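Side-chain contacts in metallo-beta-lactamase domain-containing protein 1 (PDB 1ZTC), which probably acts as a metal-dependent endoribonuclease of the metallo-beta-lactamase superfamily, hydrolysing RNA at a two-metal site: residues I17-G22 with L54-E59; L84-N89 with V208-A213; N108-G113 with I119-I124. All blocks are in the same frame, centred on the assembly; numbering follows the deposited sequence. Where two conformers were deposited one is given.

Contact 1 (I17-G22 with L54-E59); sequences ILVTGG and LSSMDE
Glu59 swings its CG anti to the main-chain N (chi1 -166°) and runs extended from there, which carries its carboxylate out of the first turn of helix 57-67 to Val19; the valine sets CG1 anti to its own N (chi1 170°), and both methyls end up near that carboxylate. Val19 and Leu18 form a classic beta bulge, both residues facing Val37, at the end of strand 13-19, an outermost strand of the six-stranded sheet in the metallo-beta-lactamase fold. OE1 of Glu59 lies 3.6 Å from Val19 CG2 and 3.7 Å from Val19 CG1, in van der Waals contact only. Ser56, the residue just before the helix, adds a smaller touch, its OG 3.8 Å from Val19 CG1.

The carboxylate is satisfied by partners beyond the valine. Arg29 of a neighbouring subunit forms a salt bridge with Glu59 OE1 through its NH1 and also reaches Thr20 O, tying the contact into the assembly. Leu18 O, which takes a hydrogen bond from Lys63 NZ, stands 3.4 Å from Glu59 OE2; the two are acceptors and do not bond, and Lys63, which also makes a long, weak ion pair with OE2, would probably ease their closeness. The carboxylate is joined to the first residue after the strand through a single water: it accepts from Thr20 N at 3.0 Å and donates to Glu59 OE2 at 2.7 Å.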
loop_
_atom_site.group_PDB
_atom_site.type_symbol
_atom_site.label_atom_id
_atom_site.label_comp_id
_atom_site.label_asym_id
_atom_site.label_seq_id
_atom_site.Cartn_x
_atom_site.Cartn_y
_atom_site.Cartn_z
ATOM N N ILE A 17 -2.268 19.173 -12.055
ATOM C CA ILE A 17 -2.484 18.193 -11.010
ATOM C C ILE A 17 -1.142 17.519 -10.722
ATOM O O ILE A 17 -0.643 16.744 -11.528
ATOM C CB ILE A 17 -3.581 17.183 -11.388
ATOM C CG1 ILE A 17 -4.921 17.927 -11.565
ATOM C CG2 ILE A 17 -3.754 16.140 -10.280
ATOM C CD1 ILE A 17 -5.998 17.125 -12.268
ATOM N N LEU A 18 -0.541 17.841 -9.581
ATOM C CA LEU A 18 0.777 17.334 -9.254
ATOM C C LEU A 18 0.744 15.871 -8.822
ATOM O O LEU A 18 1.672 15.095 -9.094
ATOM C CB LEU A 18 1.389 18.173 -8.140
ATOM C CG LEU A 18 1.512 19.664 -8.399
ATOM C CD1 LEU A 18 2.378 20.281 -7.332
ATOM C CD2 LEU A 18 2.075 19.957 -9.807
ATOM N N VAL A 19 -0.324 15.514 -8.139
ATOM C CA VAL A 19 -0.555 14.180 -7.613
ATOM C C VAL A 19 -2.045 13.875 -7.739
ATOM O O VAL A 19 -2.867 14.677 -7.330
ATOM C CB VAL A 19 -0.215 14.159 -6.097
ATOM C CG1 VAL A 19 -0.662 12.877 -5.415
ATOM C CG2 VAL A 19 1.272 14.481 -5.856
ATOM N N THR A 20 -2.391 12.711 -8.268
ATOM C CA THR A 20 -3.743 12.177 -8.081
ATOM C C THR A 20 -3.724 11.255 -6.872
ATOM O O THR A 20 -2.882 10.358 -6.740
ATOM C CB THR A 20 -4.349 11.447 -9.316
ATOM O OG1 THR A 20 -3.565 10.318 -9.618
ATOM C CG2 THR A 20 -4.387 12.361 -10.515
ATOM N N GLY A 21 -4.656 11.504 -5.965
ATOM C CA GLY A 21 -4.650 10.872 -4.658
ATOM C C GLY A 21 -5.126 9.452 -4.661
ATOM O O GLY A 21 -5.636 8.949 -5.662
ATOM N N GLY A 22 -4.987 8.809 -3.509
ATOM C CA GLY A 22 -5.387 7.431 -3.347
ATOM C C GLY A 22 -5.538 7.072 -1.900
ATOM O O GLY A 22 -5.605 7.939 -1.025
ATOM N N LEU A 54 2.809 12.936 3.354
ATOM C CA LEU A 54 4.202 12.624 3.319
ATOM C C LEU A 54 4.563 11.579 2.266
ATOM O O LEU A 54 5.625 11.639 1.638
ATOM C CB LEU A 54 4.604 12.119 4.713
ATOM C CG LEU A 54 6.071 11.749 4.919
ATOM C CD1 LEU A 54 6.952 12.947 4.649
ATOM C CD2 LEU A 54 6.290 11.222 6.347
ATOM N N SER A 55 3.677 10.611 2.077
ATOM C CA SER A 55 3.904 9.535 1.153
ATOM C C SER A 55 4.020 9.952 -0.340
ATOM O O SER A 55 4.546 9.180 -1.150
ATOM C CB SER A 55 2.824 8.462 1.359
ATOM O OG SER A 55 1.530 8.958 1.087
ATOM N N SER A 56 3.549 11.164 -0.675
ATOM C CA SER A 56 3.690 11.743 -2.015
ATOM C C SER A 56 4.999 12.513 -2.255
ATOM O O SER A 56 5.174 13.128 -3.304
ATOM C CB SER A 56 2.521 12.681 -2.294
ATOM O OG SER A 56 1.335 11.934 -2.368
HETATM N N MSE A 57 5.924 12.443 -1.306
HETATM C CA MSE A 57 7.136 13.244 -1.340
HETATM C C MSE A 57 7.980 13.042 -2.601
HETATM O O MSE A 57 8.516 14.012 -3.136
HETATM C CB MSE A 57 8.006 13.011 -0.076
HETATM C CG MSE A 57 8.565 11.589 0.037
HETATM SE SE MSE A 57 9.553 11.372 1.716
HETATM C CE MSE A 57 8.593 9.655 2.380
ATOM N N ASP A 58 8.110 11.811 -3.084
ATOM C CA ASP A 58 8.899 11.579 -4.306
ATOM C C ASP A 58 8.194 12.152 -5.539
ATOM O O ASP A 58 8.838 12.671 -6.430
ATOM C CB ASP A 58 9.155 10.098 -4.560
ATOM C CG ASP A 58 9.994 9.446 -3.469
ATOM O OD1 ASP A 58 10.750 10.188 -2.793
ATOM O OD2 ASP A 58 9.897 8.194 -3.327
ATOM N N GLU A 59 6.869 12.022 -5.598
ATOM C CA GLU A 59 6.134 12.575 -6.734
ATOM C C GLU A 59 6.213 14.096 -6.735
ATOM O O GLU A 59 6.395 14.718 -7.793
ATOM C CB GLU A 59 4.664 12.124 -6.768
ATOM C CG GLU A 59 4.003 12.417 -8.129
ATOM C CD GLU A 59 2.624 11.774 -8.319
ATOM O OE1 GLU A 59 2.035 11.254 -7.323
ATOM O OE2 GLU A 59 2.165 11.776 -9.488
HETATM O O HOH W 1 -0.390 11.691 -10.204
#

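Contact 2 (L84-N89 with V208-A213); sequences LDHIFN and VFPHDA. With NI (nickel (II) ion), chain E.
His86 and His211 meet at a nickel ion, each binding it through NE2 at 2.2 Å. Two waters are further ligands, at 2.5 and 2.6 Å from the metal, and Asp174, a residue of both nickel sites, adds its OD2. Asp85 belongs to the same site, although its OD2 stands off at 2.9 Å from the nickel. His81, His83, Asp85 and His86 spell the HXHXDH signature of the metallo-beta-lactamase superfamily.

The two imidazoles touch because they share the metal: their planes are 79° apart and meet obliquely, without a stack or a hydrogen bond. Hydrogen bonds at the far nitrogens orient them, ND1 of His86 to Asp50 OD2 and ND1 of His211 to Gly22 O. Such second-shell partners would be expected to fix ring rotation and turn both NE2 lone pairs to the nickel.

Asp85 holds CG between its backbone N and carbonyl carbon (chi1 59°), the crowded position, and this brings the carboxylate beside the ion. OD2 comes to the edge of the His211 ring, 3.1 Å from CE1, with carboxylate and ring planes 13° apart. OD1 lies in the plane of the His86 ring, at its edge, and accepts a hydrogen bond from one of the nickel-bound waters at 2.7 Å.

Apolar contact is slight: Pro210 brings CB to the edge of the His86 ring, 3.5 Å from CE1.

Helix 84-87 thus faces the loop after strand 206-208, an outermost strand of the five-stranded sheet, with helix 114-125 packed on Leu84 and Ile87, and helix 179-187 against Phe209.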
loop_
_atom_site.group_PDB
_atom_site.type_symbol
_atom_site.label_atom_id
_atom_site.label_comp_id
_atom_site.label_asym_id
_atom_site.label_seq_id
_atom_site.Cartn_x
_atom_site.Cartn_y
_atom_site.Cartn_z
ATOM N N LEU A 84 -5.239 14.989 7.954
ATOM C CA LEU A 84 -3.797 14.895 7.789
ATOM C C LEU A 84 -3.328 14.523 6.376
ATOM O O LEU A 84 -2.307 15.008 5.898
ATOM C CB LEU A 84 -3.269 13.841 8.770
ATOM C CG LEU A 84 -1.833 14.015 9.228
ATOM C CD1 LEU A 84 -1.591 15.386 9.840
ATOM C CD2 LEU A 84 -1.537 12.870 10.225
ATOM N N ASP A 85 -4.070 13.629 5.728
ATOM C CA ASP A 85 -3.712 13.158 4.371
ATOM C C ASP A 85 -3.861 14.259 3.290
ATOM O O ASP A 85 -3.319 14.147 2.174
ATOM C CB ASP A 85 -4.515 11.893 4.016
ATOM C CG ASP A 85 -6.027 12.114 4.055
ATOM O OD1 ASP A 85 -6.559 12.693 5.041
ATOM O OD2 ASP A 85 -6.674 11.738 3.070
ATOM N N HIS A 86 -4.526 15.348 3.664
ATOM C CA HIS A 86 -4.665 16.550 2.829
ATOM C C HIS A 86 -3.709 17.708 3.203
ATOM O O HIS A 86 -3.324 18.521 2.350
ATOM C CB HIS A 86 -6.126 17.044 2.951
ATOM C CG HIS A 86 -7.113 16.132 2.306
ATOM N ND1 HIS A 86 -7.789 16.472 1.154
ATOM C CD2 HIS A 86 -7.504 14.871 2.618
ATOM C CE1 HIS A 86 -8.568 15.466 0.795
ATOM N NE2 HIS A 86 -8.395 14.478 1.650
ATOM N N ILE A 87 -3.369 17.817 4.481
ATOM C CA ILE A 87 -2.680 18.989 4.988
ATOM C C ILE A 87 -1.217 18.795 5.390
ATOM O O ILE A 87 -0.512 19.781 5.620
ATOM C CB ILE A 87 -3.414 19.580 6.209
ATOM C CG1 ILE A 87 -3.335 18.613 7.419
ATOM C CG2 ILE A 87 -4.845 19.915 5.851
ATOM C CD1 ILE A 87 -3.919 19.130 8.667
ATOM N N PHE A 88 -0.777 17.562 5.567
ATOM C CA PHE A 88 0.532 17.330 6.191
ATOM C C PHE A 88 1.665 18.129 5.526
ATOM O O PHE A 88 2.500 18.763 6.216
ATOM C CB PHE A 88 0.929 15.855 6.151
ATOM C CG PHE A 88 2.284 15.620 6.721
ATOM C CD1 PHE A 88 2.447 15.456 8.076
ATOM C CD2 PHE A 88 3.414 15.654 5.909
ATOM C CE1 PHE A 88 3.713 15.328 8.639
ATOM C CE2 PHE A 88 4.685 15.521 6.465
ATOM C CZ PHE A 88 4.821 15.341 7.827
ATOM N N ASN A 89 1.685 18.101 4.202
ATOM C CA ASN A 89 2.771 18.730 3.425
ATOM C C ASN A 89 2.783 20.249 3.529
ATOM O O ASN A 89 3.720 20.890 3.054
ATOM C CB ASN A 89 2.749 18.287 1.935
ATOM C CG ASN A 89 3.107 16.840 1.744
ATOM O OD1 ASN A 89 3.755 16.250 2.587
ATOM N ND2 ASN A 89 2.727 16.261 0.592
ATOM N N VAL A 208 -12.295 17.065 -9.992
ATOM C CA VAL A 208 -11.035 16.645 -9.389
ATOM C C VAL A 208 -11.321 16.102 -7.996
ATOM O O VAL A 208 -11.581 16.853 -7.061
ATOM C CB VAL A 208 -10.012 17.803 -9.353
ATOM C CG1 VAL A 208 -8.725 17.402 -8.594
ATOM C CG2 VAL A 208 -9.659 18.245 -10.791
ATOM N N PHE A 209 -11.254 14.781 -7.882
ATOM C CA PHE A 209 -11.491 14.070 -6.630
ATOM C C PHE A 209 -10.192 14.012 -5.807
ATOM O O PHE A 209 -9.095 14.139 -6.344
ATOM C CB PHE A 209 -11.968 12.645 -6.894
ATOM C CG PHE A 209 -13.139 12.551 -7.824
ATOM C CD1 PHE A 209 -14.391 13.012 -7.439
ATOM C CD2 PHE A 209 -13.001 11.976 -9.068
ATOM C CE1 PHE A 209 -15.469 12.926 -8.308
ATOM C CE2 PHE A 209 -14.075 11.871 -9.918
ATOM C CZ PHE A 209 -15.299 12.351 -9.542
ATOM N N PRO A 210 -10.320 13.895 -4.487
ATOM C CA PRO A 210 -9.119 13.860 -3.634
ATOM C C PRO A 210 -8.401 12.520 -3.569
ATOM O O PRO A 210 -7.261 12.479 -3.100
ATOM C CB PRO A 210 -9.685 14.232 -2.261
ATOM C CG PRO A 210 -11.117 13.684 -2.316
ATOM C CD PRO A 210 -11.564 13.959 -3.685
ATOM N N HIS A 211 -9.065 11.436 -3.966
ATOM C CA HIS A 211 -8.492 10.075 -3.868
ATOM C C HIS A 211 -8.768 9.249 -5.090
ATOM O O HIS A 211 -8.974 8.034 -4.989
ATOM C CB HIS A 211 -9.023 9.363 -2.602
ATOM C CG HIS A 211 -8.697 10.119 -1.372
ATOM N ND1 HIS A 211 -7.404 10.203 -0.891
ATOM C CD2 HIS A 211 -9.455 10.925 -0.585
ATOM C CE1 HIS A 211 -7.386 11.016 0.159
ATOM N NE2 HIS A 211 -8.608 11.486 0.342
ATOM N N ASP A 212 -8.750 9.906 -6.249
ATOM C CA ASP A 212 -8.889 9.210 -7.512
ATOM C C ASP A 212 -8.402 10.128 -8.619
ATOM O O ASP A 212 -8.137 11.292 -8.373
ATOM C CB ASP A 212 -10.350 8.811 -7.732
ATOM C CG ASP A 212 -10.503 7.623 -8.657
ATOM O OD1 ASP A 212 -9.511 7.206 -9.334
ATOM O OD2 ASP A 212 -11.619 7.083 -8.674
ATOM N N ALA A 213 -8.251 9.574 -9.819
ATOM C CA ALA A 213 -7.979 10.343 -11.011
ATOM C C ALA A 213 -9.230 11.191 -11.342
ATOM O O ALA A 213 -10.349 10.787 -11.043
ATOM C CB ALA A 213 -7.639 9.404 -12.174
HETATM NI NI NI E . -9.298 12.493 2.186
HETATM O O HOH W 2 -9.637 10.338 3.578
HETATM O O HOH W 3 -9.213 12.864 4.648
#

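Contact 3 (N108-G113 with I119-I124); sequences NYLSFG and IYSKVI
Tyr109 and Tyr120 carry about half of this contact, the first from the loop that follows strand 97-101, the second from helix 114-125. Their rings are nearly parallel, 14° apart, yet slid so far past each other that they barely overlap; the centroids are 5.7 Å apart and the touch is at the rims, Tyr109 CD1 to Tyr120 CD2 at 3.7 Å. Ile124, one turn after Tyr120 on the helix, covers one face of Tyr109: Ile124 CD1 sits over the ring face in a CH-pi contact, 3.9 Å from the centroid.

Tyr120 has a second aromatic neighbour. Phe112 turns its edge to the face of the tyrosine, a T-shaped pair with planes at 73° and CD2 of Phe112 3.9 Å from CE1 of Tyr120. At the far end of the ring the hydroxyl of Tyr120 is hydrogen-bonded to Leu84 N, and the ring also packs on His83, a ligand of one of the two nickel ions.

Ser121 is the third main contributor. With OG beside its backbone N and anti to the carbonyl carbon (chi1 -61°), the hydroxyl bonds back to Gly117 O one turn earlier, while CD2 of Leu110 comes up to it at 3.4 Å. Phe112 and Leu110 lie at the exposed margin, whereas the two tyrosines are buried.

Tyr109, Phe112 and Tyr120 therefore make an aromatic cluster that folds a loop back onto the helix it leads into, next to the metal-binding HXHXDH segment of the metallo-beta-lactamase fold.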
loop_
_atom_site.group_PDB
_atom_site.type_symbol
_atom_site.label_atom_id
_atom_site.label_comp_id
_atom_site.label_asym_id
_atom_site.label_seq_id
_atom_site.Cartn_x
_atom_site.Cartn_y
_atom_site.Cartn_z
ATOM N N ASN A 108 -11.290 20.230 18.720
ATOM C CA ASN A 108 -10.226 19.927 19.646
ATOM C C ASN A 108 -9.389 18.807 19.035
ATOM O O ASN A 108 -9.725 17.630 19.167
ATOM C CB ASN A 108 -10.881 19.508 20.960
ATOM C CG ASN A 108 -9.886 19.198 22.047
ATOM O OD1 ASN A 108 -8.685 19.169 21.821
ATOM N ND2 ASN A 108 -10.386 18.956 23.222
ATOM N N TYR A 109 -8.310 19.192 18.364
ATOM C CA TYR A 109 -7.439 18.232 17.687
ATOM C C TYR A 109 -6.650 17.365 18.663
ATOM O O TYR A 109 -6.323 16.238 18.356
ATOM C CB TYR A 109 -6.526 18.950 16.698
ATOM C CG TYR A 109 -7.356 19.468 15.562
ATOM C CD1 TYR A 109 -7.745 18.624 14.544
ATOM C CD2 TYR A 109 -7.829 20.782 15.553
ATOM C CE1 TYR A 109 -8.550 19.072 13.502
ATOM C CE2 TYR A 109 -8.642 21.245 14.512
ATOM C CZ TYR A 109 -9.002 20.370 13.499
ATOM O OH TYR A 109 -9.813 20.774 12.478
ATOM N N LEU A 110 -6.357 17.890 19.841
ATOM C CA LEU A 110 -5.701 17.106 20.895
ATOM C C LEU A 110 -6.516 15.927 21.371
ATOM O O LEU A 110 -5.990 14.987 21.969
ATOM C CB LEU A 110 -5.475 17.949 22.166
ATOM C CG LEU A 110 -4.341 18.941 22.108
ATOM C CD1 LEU A 110 -4.169 19.547 23.485
ATOM C CD2 LEU A 110 -3.055 18.256 21.622
ATOM N N SER A 111 -7.814 15.994 21.147
ATOM C CA SER A 111 -8.679 14.883 21.514
ATOM C C SER A 111 -8.712 13.764 20.446
ATOM O O SER A 111 -9.362 12.761 20.661
ATOM C CB SER A 111 -10.108 15.362 21.854
ATOM O OG SER A 111 -10.927 15.510 20.693
ATOM N N PHE A 112 -8.014 13.928 19.327
ATOM C CA PHE A 112 -7.906 12.864 18.296
ATOM C C PHE A 112 -7.040 11.655 18.708
ATOM O O PHE A 112 -6.849 10.732 17.932
ATOM C CB PHE A 112 -7.329 13.431 17.012
ATOM C CG PHE A 112 -8.304 14.188 16.190
ATOM C CD1 PHE A 112 -9.481 14.712 16.751
ATOM C CD2 PHE A 112 -8.036 14.401 14.835
ATOM C CE1 PHE A 112 -10.373 15.427 15.972
ATOM C CE2 PHE A 112 -8.918 15.106 14.040
ATOM C CZ PHE A 112 -10.096 15.627 14.603
ATOM N N GLY A 113 -6.501 11.672 19.916
ATOM C CA GLY A 113 -5.587 10.648 20.375
ATOM C C GLY A 113 -4.276 11.297 20.746
ATOM O O GLY A 113 -3.905 12.326 20.189
ATOM N N ILE A 119 0.367 15.153 16.174
ATOM C CA ILE A 119 0.799 15.409 14.808
ATOM C C ILE A 119 -0.082 16.532 14.200
ATOM O O ILE A 119 0.418 17.481 13.599
ATOM C CB ILE A 119 0.774 14.080 13.922
ATOM C CG1 ILE A 119 1.740 13.027 14.475
ATOM C CG2 ILE A 119 1.132 14.414 12.496
ATOM C CD1 ILE A 119 3.198 13.463 14.477
ATOM N N TYR A 120 -1.394 16.451 14.401
ATOM C CA TYR A 120 -2.301 17.540 13.960
ATOM C C TYR A 120 -1.903 18.888 14.543
ATOM O O TYR A 120 -1.817 19.895 13.843
ATOM C CB TYR A 120 -3.758 17.216 14.350
ATOM C CG TYR A 120 -4.507 16.401 13.300
ATOM C CD1 TYR A 120 -4.438 15.011 13.280
ATOM C CD2 TYR A 120 -5.279 17.036 12.313
ATOM C CE1 TYR A 120 -5.117 14.266 12.304
ATOM C CE2 TYR A 120 -5.958 16.298 11.330
ATOM C CZ TYR A 120 -5.889 14.936 11.339
ATOM O OH TYR A 120 -6.562 14.232 10.370
ATOM N N SER A 121 -1.621 18.904 15.827
ATOM C CA SER A 121 -1.267 20.147 16.485
ATOM C C SER A 121 -0.003 20.763 15.943
ATOM O O SER A 121 0.055 21.976 15.770
ATOM C CB SER A 121 -1.071 19.926 17.967
ATOM O OG SER A 121 -2.285 19.460 18.492
ATOM N N LYS A 122 1.014 19.930 15.702
ATOM C CA LYS A 122 2.262 20.426 15.142
ATOM C C LYS A 122 2.061 20.980 13.736
ATOM O O LYS A 122 2.576 22.018 13.412
ATOM C CB LYS A 122 3.319 19.336 15.171
ATOM C CG LYS A 122 3.763 19.053 16.623
ATOM C CD LYS A 122 4.575 17.729 16.714
ATOM C CE LYS A 122 6.047 17.949 17.015
ATOM N NZ LYS A 122 6.304 19.011 18.033
ATOM N N VAL A 123 1.320 20.282 12.903
ATOM C CA VAL A 123 1.057 20.774 11.545
ATOM C C VAL A 123 0.322 22.107 11.584
ATOM O O VAL A 123 0.754 23.088 11.004
ATOM C CB VAL A 123 0.211 19.759 10.724
ATOM C CG1 VAL A 123 -0.185 20.354 9.370
ATOM C CG2 VAL A 123 0.983 18.486 10.519
ATOM N N ILE A 124 -0.783 22.139 12.316
ATOM C CA ILE A 124 -1.628 23.325 12.403
ATOM C C ILE A 124 -0.867 24.512 12.963
ATOM O O ILE A 124 -1.016 25.611 12.470
ATOM C CB ILE A 124 -2.869 23.058 13.259
ATOM C CG1 ILE A 124 -3.816 22.116 12.523
ATOM C CG2 ILE A 124 -3.592 24.368 13.676
ATOM C CD1 ILE A 124 -4.820 21.431 13.423
#

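Overall arrangement
From the N terminus, contact 1 comes first, closing a 31-residue loop that holds the 23-26/30-31 hairpin and strands 37-42 and 45-49, and joining the edge of the six-stranded sheet to helix 57-67. It is complete before contact 2 opens. Contact 2 closes a loop of 118 residues, bringing the loop after strand 206-208, at the edge of the five-stranded sheet, to the metal-binding helix 84-87. Contact 3, a short local closure, is nested inside that loop. Contact 2 touches both others, through a probable hydrogen bond to each (Gly22 to His211, Tyr120 to Leu84) and by packing. Contacts 1 and 3 are about 9 Å apart at their nearest atoms. All three touch the same neighbouring subunit.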